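Hypothetical protein yibA (Escherichia coli, PDB 1OYZ) is of unknown function but is built of HEAT-like helical repeats and may have an oxidoreductase activity. Local coordinates at residues A75-L78 against G79-I83; N235-Y238 against D239-E243; K222-L225 against S226-D230; D54-R57 against L58-F62. All blocks are in the same frame, centred on the assembly; numbering follows the deposited sequence.

Interaction 1 of 4, residues A75-L78 against G79-I83; sequences AFIL and GQIKI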
loop_
_atom_site.group_PDB
_atom_site.type_symbol
_atom_site.label_atom_id
_atom_site.label_comp_id
_atom_site.label_asym_id
_atom_site.label_seq_id
_atom_site.Cartn_x
_atom_site.Cartn_y
_atom_site.Cartn_z
ATOM N N ALA A 75 15.398 -4.751 -11.287
ATOM C CA ALA A 75 14.884 -5.031 -9.957
ATOM C C ALA A 75 13.372 -5.247 -10.039
ATOM O O ALA A 75 12.827 -6.089 -9.333
ATOM C CB ALA A 75 15.206 -3.880 -9.025
ATOM N N PHE A 76 12.702 -4.505 -10.915
ATOM C CA PHE A 76 11.248 -4.669 -11.084
ATOM C C PHE A 76 10.967 -6.092 -11.591
ATOM O O PHE A 76 10.165 -6.830 -11.015
ATOM C CB PHE A 76 10.713 -3.642 -12.092
ATOM C CG PHE A 76 9.245 -3.816 -12.446
ATOM C CD1 PHE A 76 8.253 -3.684 -11.472
ATOM C CD2 PHE A 76 8.860 -4.058 -13.774
ATOM C CE1 PHE A 76 6.901 -3.778 -11.809
ATOM C CE2 PHE A 76 7.509 -4.155 -14.128
ATOM C CZ PHE A 76 6.519 -4.015 -13.143
ATOM N N ILE A 77 11.638 -6.475 -12.664
ATOM C CA ILE A 77 11.448 -7.798 -13.225
ATOM C C ILE A 77 11.666 -8.863 -12.171
ATOM O O ILE A 77 10.849 -9.776 -11.997
ATOM C CB ILE A 77 12.406 -8.035 -14.425
ATOM C CG1 ILE A 77 11.951 -7.212 -15.617
ATOM C CG2 ILE A 77 12.377 -9.485 -14.865
ATOM C CD1 ILE A 77 12.886 -7.263 -16.780
ATOM N N LEU A 78 12.764 -8.713 -11.448
ATOM C CA LEU A 78 13.162 -9.648 -10.406
ATOM C C LEU A 78 12.144 -9.814 -9.270
ATOM O O LEU A 78 12.140 -10.823 -8.581
ATOM C CB LEU A 78 14.529 -9.199 -9.860
ATOM C CG LEU A 78 15.796 -10.016 -10.180
ATOM C CD1 LEU A 78 15.671 -10.722 -11.500
ATOM C CD2 LEU A 78 17.031 -9.122 -10.146
ATOM N N GLY A 79 11.274 -8.839 -9.072
ATOM C CA GLY A 79 10.300 -8.980 -7.997
ATOM C C GLY A 79 9.177 -9.984 -8.241
ATOM O O GLY A 79 8.572 -10.487 -7.291
ATOM N N GLN A 80 8.887 -10.302 -9.498
ATOM C CA GLN A 80 7.802 -11.244 -9.765
ATOM C C GLN A 80 8.110 -12.435 -10.697
ATOM O O GLN A 80 7.346 -13.395 -10.756
ATOM C CB GLN A 80 6.583 -10.448 -10.265
ATOM C CG GLN A 80 5.999 -9.522 -9.184
ATOM C CD GLN A 80 5.070 -8.458 -9.737
ATOM O OE1 GLN A 80 3.966 -8.758 -10.183
ATOM N NE2 GLN A 80 5.518 -7.202 -9.715
ATOM N N ILE A 81 9.232 -12.381 -11.409
ATOM C CA ILE A 81 9.626 -13.447 -12.322
ATOM C C ILE A 81 9.899 -14.730 -11.529
ATOM O O ILE A 81 10.323 -14.678 -10.370
ATOM C CB ILE A 81 10.906 -13.038 -13.092
ATOM C CG1 ILE A 81 11.076 -13.881 -14.366
ATOM C CG2 ILE A 81 12.127 -13.202 -12.188
ATOM C CD1 ILE A 81 12.137 -13.311 -15.335
ATOM N N LYS A 82 9.644 -15.883 -12.142
ATOM C CA LYS A 82 9.919 -17.148 -11.472
ATOM C C LYS A 82 11.430 -17.420 -11.510
ATOM O O LYS A 82 12.097 -17.160 -12.515
ATOM C CB LYS A 82 9.147 -18.287 -12.142
ATOM C CG LYS A 82 7.658 -18.286 -11.793
ATOM C CD LYS A 82 6.968 -19.559 -12.277
ATOM C CE LYS A 82 5.716 -19.853 -11.472
ATOM N NZ LYS A 82 5.301 -21.269 -11.685
ATOM N N ILE A 83 11.966 -17.915 -10.402
ATOM C CA ILE A 83 13.390 -18.212 -10.299
ATOM C C ILE A 83 13.619 -19.524 -9.583
ATOM O O ILE A 83 12.942 -19.842 -8.606
ATOM C CB ILE A 83 14.164 -17.130 -9.506
ATOM C CG1 ILE A 83 13.590 -17.017 -8.103
ATOM C CG2 ILE A 83 14.113 -15.783 -10.250
ATOM C CD1 ILE A 83 14.215 -15.919 -7.272
#
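I77 and I81 meet on one flank of the chain where helix 68-80 runs out. The CG2 branch of I77 and the CD1 tip of I81 touch at 3.9 Å, and the two side chains cross at a slant. I77 sets CG2 anti to its backbone N, beside its own carbonyl carbon, which turns this methyl in the direction of the helix end. I81 sends CG1 anti to its backbone N (chi1 -161°), and its CD1 thereby reaches back along the helix. The other branch of I81, CG2, lies 4.1 Å from L78 CA.

The backbone explains why I81 can turn back. I77 O takes two N-H groups. I81 N approaches I77 O at 3.1 Å, almost in line with the carbonyl bond, while Q80 N reaches I77 O from above the carbonyl plane at 3.2 Å. G79 N bonds to F76 O at 3.0 Å, and its bond to A75 O is weak. The bonding thus shifts in part from i+4 to i+3 in the last turn. From Q80 on (phi -129°) the chain leaves helical angles.

Outside the contact, S114 and Q48 bond to A75 O and F76 O, and R118 bonds to both L78 O and I81 O. The arrangement is the end of a helix whose last turn mixes i+3 and i+4 bonds, with I81 just past it packing back on I77, within an all-helical array of the HEAT-repeat kind.

Interaction 2 of 4, residues N235-Y238 against D239-E243; sequences NTVY and DDIIE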
loop_
_atom_site.group_PDB
_atom_site.type_symbol
_atom_site.label_atom_id
_atom_site.label_comp_id
_atom_site.label_asym_id
_atom_site.label_seq_id
_atom_site.Cartn_x
_atom_site.Cartn_y
_atom_site.Cartn_z
ATOM N N ASN A 235 -24.234 17.216 3.856
ATOM C CA ASN A 235 -25.216 16.962 2.822
ATOM C C ASN A 235 -24.818 15.673 2.088
ATOM O O ASN A 235 -25.659 14.839 1.751
ATOM C CB ASN A 235 -25.236 18.140 1.862
ATOM C CG ASN A 235 -26.561 18.299 1.196
ATOM O OD1 ASN A 235 -27.550 18.653 1.846
ATOM N ND2 ASN A 235 -26.609 18.037 -0.113
ATOM N N THR A 236 -23.519 15.543 1.841
ATOM C CA THR A 236 -22.925 14.363 1.218
ATOM C C THR A 236 -22.108 13.722 2.346
ATOM O O THR A 236 -21.172 14.334 2.853
ATOM C CB THR A 236 -21.948 14.743 0.074
ATOM O OG1 THR A 236 -22.646 15.487 -0.933
ATOM C CG2 THR A 236 -21.333 13.497 -0.526
ATOM N N VAL A 237 -22.461 12.502 2.731
ATOM C CA VAL A 237 -21.793 11.795 3.819
ATOM C C VAL A 237 -21.055 10.561 3.302
ATOM O O VAL A 237 -21.514 9.934 2.354
ATOM C CB VAL A 237 -22.849 11.347 4.892
ATOM C CG1 VAL A 237 -22.184 10.504 5.996
ATOM C CG2 VAL A 237 -23.544 12.581 5.490
ATOM N N TYR A 238 -19.919 10.223 3.927
ATOM C CA TYR A 238 -19.113 9.046 3.555
ATOM C C TYR A 238 -19.671 7.797 4.217
ATOM O O TYR A 238 -19.932 7.775 5.433
ATOM C CB TYR A 238 -17.656 9.212 4.000
ATOM C CG TYR A 238 -16.839 10.108 3.097
ATOM C CD1 TYR A 238 -16.440 9.671 1.830
ATOM C CD2 TYR A 238 -16.497 11.395 3.489
ATOM C CE1 TYR A 238 -15.729 10.498 0.973
ATOM C CE2 TYR A 238 -15.773 12.245 2.632
ATOM C CZ TYR A 238 -15.401 11.788 1.376
ATOM O OH TYR A 238 -14.748 12.625 0.508
ATOM N N ASP A 239 -19.837 6.753 3.417
ATOM C CA ASP A 239 -20.369 5.506 3.905
ATOM C C ASP A 239 -19.584 4.952 5.077
ATOM O O ASP A 239 -20.159 4.425 6.033
ATOM C CB ASP A 239 -20.436 4.517 2.745
ATOM C CG ASP A 239 -21.629 4.785 1.827
ATOM O OD1 ASP A 239 -22.173 5.902 1.850
ATOM O OD2 ASP A 239 -22.015 3.870 1.084
ATOM N N ASP A 240 -18.267 5.077 4.992
ATOM C CA ASP A 240 -17.377 4.636 6.058
ATOM C C ASP A 240 -17.697 5.409 7.373
ATOM O O ASP A 240 -17.576 4.855 8.453
ATOM C CB ASP A 240 -15.901 4.914 5.674
ATOM C CG ASP A 240 -15.296 3.860 4.704
ATOM O OD1 ASP A 240 -15.091 2.708 5.117
ATOM O OD2 ASP A 240 -15.008 4.196 3.534
ATOM N N ILE A 241 -18.084 6.680 7.275
ATOM C CA ILE A 241 -18.372 7.463 8.471
ATOM C C ILE A 241 -19.616 6.919 9.146
ATOM O O ILE A 241 -19.649 6.703 10.362
ATOM C CB ILE A 241 -18.501 8.986 8.119
ATOM C CG1 ILE A 241 -17.132 9.651 8.295
ATOM C CG2 ILE A 241 -19.526 9.707 9.013
ATOM C CD1 ILE A 241 -16.018 8.946 7.580
ATOM N N ILE A 242 -20.624 6.639 8.341
ATOM C CA ILE A 242 -21.858 6.094 8.867
ATOM C C ILE A 242 -21.557 4.761 9.520
ATOM O O ILE A 242 -22.024 4.465 10.616
ATOM C CB ILE A 242 -22.869 5.919 7.738
ATOM C CG1 ILE A 242 -23.042 7.268 7.041
ATOM C CG2 ILE A 242 -24.198 5.356 8.298
ATOM C CD1 ILE A 242 -24.075 7.257 5.894
ATOM N N GLU A 243 -20.728 3.970 8.859
ATOM C CA GLU A 243 -20.359 2.666 9.374
ATOM C C GLU A 243 -19.556 2.764 10.690
ATOM O O GLU A 243 -19.755 1.963 11.620
ATOM C CB GLU A 243 -19.540 1.935 8.320
ATOM C CG GLU A 243 -18.882 0.683 8.828
ATOM C CD GLU A 243 -19.880 -0.400 9.055
ATOM O OE1 GLU A 243 -19.486 -1.516 9.482
ATOM O OE2 GLU A 243 -21.075 -0.131 8.802
#
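V237 packs its CG1 methyl against the side of I242. V237 CG1 lies 3.5 Å from I242 CG1 and 3.8 Å from I242 CD1, so the methyl rests along the outer arm of the isoleucine. The two side chains cross at about a right angle. V237 holds CG1 anti to its backbone N (chi1 176°), which aims this branch at the first helical turn. V237 CG1 also meets I241 CG2, at 4.1 Å. It is therefore a bump seated in the shallow notch between I241 and I242.

A second, smaller fit lies beside it. I241 CD1 comes up to Y238 CB at 3.9 Å. The tyrosine touches I241 with the root of its side chain, and its ring leads away from the helix. Y238 stands at the N-cap position, just before helix 239-248.

Its carbonyl oxygen starts the helical bonding. I242 N reaches Y238 O at 3.2 Å, nearly in line with the carbonyl, while the bond from I241 N is weak. I241 CB and I242 CG1 also lie close to this oxygen, so the first turn folds round it. E243 N then bonds to D239 O at 2.9 Å and carries the helix on.

The loop from helix 225-232 thus lays V237 over the start of helix 239-248. I241 packs on E231 and L232 of helix 225-232. I242 reaches both L232 and I270 of helix 268-277, while Y238 leans on E206 and I210 of helix 206-218.

Interaction 3 of 4, residues K222-L225 against S226-D230; sequences KRVL and SVLCD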
loop_
_atom_site.group_PDB
_atom_site.type_symbol
_atom_site.label_atom_id
_atom_site.label_comp_id
_atom_site.label_asym_id
_atom_site.label_seq_id
_atom_site.Cartn_x
_atom_site.Cartn_y
_atom_site.Cartn_z
ATOM N N LYS A 222 -13.885 7.384 22.373
ATOM C CA LYS A 222 -14.799 8.504 22.284
ATOM C C LYS A 222 -14.218 9.835 21.872
ATOM O O LYS A 222 -14.957 10.769 21.592
ATOM C CB LYS A 222 -15.596 8.587 23.589
ATOM C CG LYS A 222 -16.603 7.438 23.634
ATOM C CD LYS A 222 -17.029 7.000 25.036
ATOM C CE LYS A 222 -18.172 5.996 24.945
ATOM N NZ LYS A 222 -18.545 5.497 26.271
ATOM N N ARG A 223 -12.898 9.943 21.785
ATOM C CA ARG A 223 -12.381 11.220 21.325
ATOM C C ARG A 223 -12.747 11.469 19.844
ATOM O O ARG A 223 -12.550 12.573 19.332
ATOM C CB ARG A 223 -10.871 11.319 21.555
ATOM C CG ARG A 223 -10.535 11.456 23.048
ATOM C CD ARG A 223 -9.724 10.290 23.531
ATOM N NE ARG A 223 -8.366 10.345 23.014
ATOM C CZ ARG A 223 -7.513 9.325 23.020
ATOM N NH1 ARG A 223 -7.877 8.149 23.514
ATOM N NH2 ARG A 223 -6.285 9.488 22.561
ATOM N N VAL A 224 -13.318 10.485 19.151
ATOM C CA VAL A 224 -13.684 10.744 17.746
ATOM C C VAL A 224 -15.083 11.385 17.645
ATOM O O VAL A 224 -15.437 11.961 16.634
ATOM C CB VAL A 224 -13.647 9.415 16.886
ATOM C CG1 VAL A 224 -14.935 8.588 17.101
ATOM C CG2 VAL A 224 -13.438 9.732 15.395
ATOM N N LEU A 225 -15.877 11.283 18.702
ATOM C CA LEU A 225 -17.247 11.808 18.687
ATOM C C LEU A 225 -17.526 13.138 18.009
ATOM O O LEU A 225 -18.402 13.254 17.135
ATOM C CB LEU A 225 -17.798 11.909 20.105
ATOM C CG LEU A 225 -18.672 10.754 20.573
ATOM C CD1 LEU A 225 -19.745 10.445 19.537
ATOM C CD2 LEU A 225 -17.786 9.543 20.800
ATOM N N SER A 226 -16.806 14.162 18.428
ATOM C CA SER A 226 -17.050 15.480 17.854
ATOM C C SER A 226 -16.919 15.530 16.321
ATOM O O SER A 226 -17.800 16.030 15.628
ATOM C CB SER A 226 -16.104 16.496 18.496
ATOM O OG SER A 226 -16.581 17.806 18.255
ATOM N N VAL A 227 -15.823 15.007 15.789
ATOM C CA VAL A 227 -15.632 15.042 14.339
ATOM C C VAL A 227 -16.650 14.124 13.680
ATOM O O VAL A 227 -17.224 14.443 12.645
ATOM C CB VAL A 227 -14.176 14.623 13.958
ATOM C CG1 VAL A 227 -13.791 13.392 14.752
ATOM C CG2 VAL A 227 -14.069 14.326 12.458
ATOM N N LEU A 228 -16.892 12.987 14.295
ATOM C CA LEU A 228 -17.846 12.058 13.732
ATOM C C LEU A 228 -19.200 12.776 13.565
ATOM O O LEU A 228 -19.807 12.747 12.485
ATOM C CB LEU A 228 -17.958 10.841 14.647
ATOM C CG LEU A 228 -18.501 9.545 14.043
ATOM C CD1 LEU A 228 -17.836 9.261 12.696
ATOM C CD2 LEU A 228 -18.270 8.409 15.018
ATOM N N CYS A 229 -19.651 13.438 14.631
ATOM C CA CYS A 229 -20.904 14.196 14.601
ATOM C C CYS A 229 -20.915 15.178 13.423
ATOM O O CYS A 229 -21.907 15.267 12.681
ATOM C CB CYS A 229 -21.086 14.981 15.910
ATOM S SG CYS A 229 -22.435 16.205 15.887
ATOM N N ASP A 230 -19.822 15.911 13.233
ATOM C CA ASP A 230 -19.778 16.869 12.137
ATOM C C ASP A 230 -19.914 16.233 10.755
ATOM O O ASP A 230 -20.560 16.791 9.874
ATOM C CB ASP A 230 -18.479 17.666 12.142
ATOM C CG ASP A 230 -18.321 18.517 13.376
ATOM O OD1 ASP A 230 -17.199 19.035 13.576
ATOM O OD2 ASP A 230 -19.309 18.667 14.130
HETATM O O HOH W 1 -13.624 14.406 17.712
HETATM O O HOH W 2 -14.974 14.291 20.817
#
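R223 O takes a firm bond from water 1 and a weak one from water 2. Water 1 donates to R223 O at 2.7 Å and accepts from V227 N at 3.0 Å. Water 2 accepts from S226 N at 3.0 Å. The waters thus bridge the carbonyl before the helix to two N-H groups of its first turn. The shortest direct bond is C229 N to L225 O, 2.8 Å long and nearly straight, at 170°.

The apolar side is built on V224. V224 CG1 sits between the backbone N and the carbonyl carbon (chi1 80°) and touches L228 CD2 at 3.9 Å, the two side chains crossing at a slant. V224 CG2, anti to the backbone N, faces V227 CG1, but the position of that methyl is doubtful in the model.

Around the contact, V224 and L228 both pack on helix 206-218 and on L248 of helix 239-248. R223 forms salt bridges with D221 and D195. The arrangement is that of a hydrated helix N-terminus with a hydrophobic i to i+4 pairing of V224 and L228, in a stack of antiparallel helices like that of HEAT repeats.

Interaction 4 of 4, residues D54-R57 against L58-F62; sequences DAVR and LAIEF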
loop_
_atom_site.group_PDB
_atom_site.type_symbol
_atom_site.label_atom_id
_atom_site.label_comp_id
_atom_site.label_asym_id
_atom_site.label_seq_id
_atom_site.Cartn_x
_atom_site.Cartn_y
_atom_site.Cartn_z
ATOM N N ASP A 54 17.209 -16.907 -19.253
ATOM C CA ASP A 54 17.810 -15.807 -19.983
ATOM C C ASP A 54 17.247 -14.486 -19.451
ATOM O O ASP A 54 17.986 -13.527 -19.304
ATOM C CB ASP A 54 17.544 -15.909 -21.498
ATOM C CG ASP A 54 18.219 -17.110 -22.138
ATOM O OD1 ASP A 54 18.989 -17.803 -21.432
ATOM O OD2 ASP A 54 17.986 -17.358 -23.353
ATOM N N ALA A 55 15.955 -14.423 -19.150
ATOM C CA ALA A 55 15.427 -13.162 -18.638
ATOM C C ALA A 55 15.942 -12.900 -17.208
ATOM O O ALA A 55 16.297 -11.778 -16.875
ATOM C CB ALA A 55 13.909 -13.150 -18.679
ATOM N N VAL A 56 16.013 -13.928 -16.375
ATOM C CA VAL A 56 16.518 -13.730 -15.015
ATOM C C VAL A 56 17.952 -13.170 -15.036
ATOM O O VAL A 56 18.260 -12.150 -14.379
ATOM C CB VAL A 56 16.526 -15.052 -14.230
ATOM C CG1 VAL A 56 17.148 -14.839 -12.836
ATOM C CG2 VAL A 56 15.103 -15.598 -14.129
ATOM N N ARG A 57 18.835 -13.822 -15.797
ATOM C CA ARG A 57 20.231 -13.372 -15.872
ATOM C C ARG A 57 20.362 -11.930 -16.342
ATOM O O ARG A 57 21.069 -11.132 -15.743
ATOM C CB ARG A 57 21.057 -14.294 -16.781
ATOM C CG ARG A 57 21.399 -15.633 -16.133
ATOM C CD ARG A 57 22.305 -16.514 -17.016
ATOM N NE ARG A 57 23.613 -15.899 -17.289
ATOM C CZ ARG A 57 23.857 -14.979 -18.229
ATOM N NH1 ARG A 57 22.878 -14.547 -19.021
ATOM N NH2 ARG A 57 25.088 -14.478 -18.373
ATOM N N LEU A 58 19.675 -11.601 -17.417
ATOM C CA LEU A 58 19.727 -10.265 -17.946
ATOM C C LEU A 58 19.241 -9.262 -16.887
ATOM O O LEU A 58 19.796 -8.172 -16.753
ATOM C CB LEU A 58 18.858 -10.205 -19.195
ATOM C CG LEU A 58 18.897 -8.982 -20.110
ATOM C CD1 LEU A 58 18.131 -7.827 -19.466
ATOM C CD2 LEU A 58 20.366 -8.605 -20.410
ATOM N N ALA A 59 18.203 -9.631 -16.139
ATOM C CA ALA A 59 17.671 -8.737 -15.103
ATOM C C ALA A 59 18.731 -8.473 -14.024
ATOM O O ALA A 59 18.932 -7.329 -13.585
ATOM C CB ALA A 59 16.406 -9.344 -14.481
ATOM N N ILE A 60 19.404 -9.543 -13.615
ATOM C CA ILE A 60 20.472 -9.465 -12.635
ATOM C C ILE A 60 21.567 -8.547 -13.187
ATOM O O ILE A 60 21.935 -7.564 -12.542
ATOM C CB ILE A 60 21.025 -10.862 -12.340
ATOM C CG1 ILE A 60 20.006 -11.619 -11.480
ATOM C CG2 ILE A 60 22.430 -10.767 -11.671
ATOM C CD1 ILE A 60 20.252 -13.124 -11.401
ATOM N N GLU A 61 22.052 -8.815 -14.393
ATOM C CA GLU A 61 23.086 -7.936 -14.936
ATOM C C GLU A 61 22.615 -6.481 -14.948
ATOM O O GLU A 61 23.368 -5.577 -14.543
ATOM C CB GLU A 61 23.471 -8.341 -16.349
ATOM C CG GLU A 61 24.000 -9.737 -16.448
ATOM C CD GLU A 61 24.366 -10.088 -17.869
ATOM O OE1 GLU A 61 24.723 -11.258 -18.110
ATOM O OE2 GLU A 61 24.303 -9.189 -18.745
ATOM N N PHE A 62 21.387 -6.246 -15.416
ATOM C CA PHE A 62 20.842 -4.888 -15.440
ATOM C C PHE A 62 20.922 -4.273 -14.055
ATOM O O PHE A 62 21.046 -3.062 -13.920
ATOM C CB PHE A 62 19.374 -4.872 -15.884
ATOM C CG PHE A 62 19.190 -4.638 -17.351
ATOM C CD1 PHE A 62 20.120 -5.130 -18.265
ATOM C CD2 PHE A 62 18.087 -3.944 -17.827
ATOM C CE1 PHE A 62 19.956 -4.933 -19.628
ATOM C CE2 PHE A 62 17.909 -3.742 -19.191
ATOM C CZ PHE A 62 18.848 -4.238 -20.096
#
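R57 and E61 come together through their torsions. Each places CG beside its backbone N, anti to the carbonyl carbon. The arginine then bends at chi3 (62°), while the glutamate stays extended beyond CG. The two chains run side by side, pointing the same way. R57 NH2 and E61 OE1 form a salt bridge at 3.3 Å. The guanidinium and carboxylate planes stand 84° apart, so the groups do not pair flat, and OE1 lies at a slant to the guanidinium.

One step back along the helix, V56 and I60 also lie side by side. V56 CG1 meets I60 CD1 at 3.8 Å.

The backbone below is regular. E61 N bonds to R57 O at 2.9 Å and 175°, and I60 N to V56 O at 2.9 Å. A59 packs on I77 of helix 68-80, and I60 on V91 and I94 of helix 88-101.

Helix 53-63 carries the charges of R57 and E61 on an exposed side and V56 and A59 on a buried one. Because R57 and E61 are exposed, their long salt bridge, with the two planes nearly perpendicular, probably adds only modestly to a helix already held by its i to i+4 bonds.

Overall arrangement
Along the chain the order is interaction 4, interaction 1, interaction 3, interaction 2. All are local, so none closes a long loop, and none nests or crosses. They form two pairs. Interactions 4 and 1 lie on the successive helices 53-63 and 68-80, with centres about 9 Å apart; L78 CD1 rests on A59 CB at 3.4 Å, and I81 CD1 on A55 CB at 3.8 Å. Interactions 3 and 2 sit at the starts of helices 225-232 and 239-248, about 13 Å apart between centres, and meet where L228 CD1 approaches I241 O. The pairs lie on opposite sides of the chain's centre, with the intervening helices of the array between them in sequence.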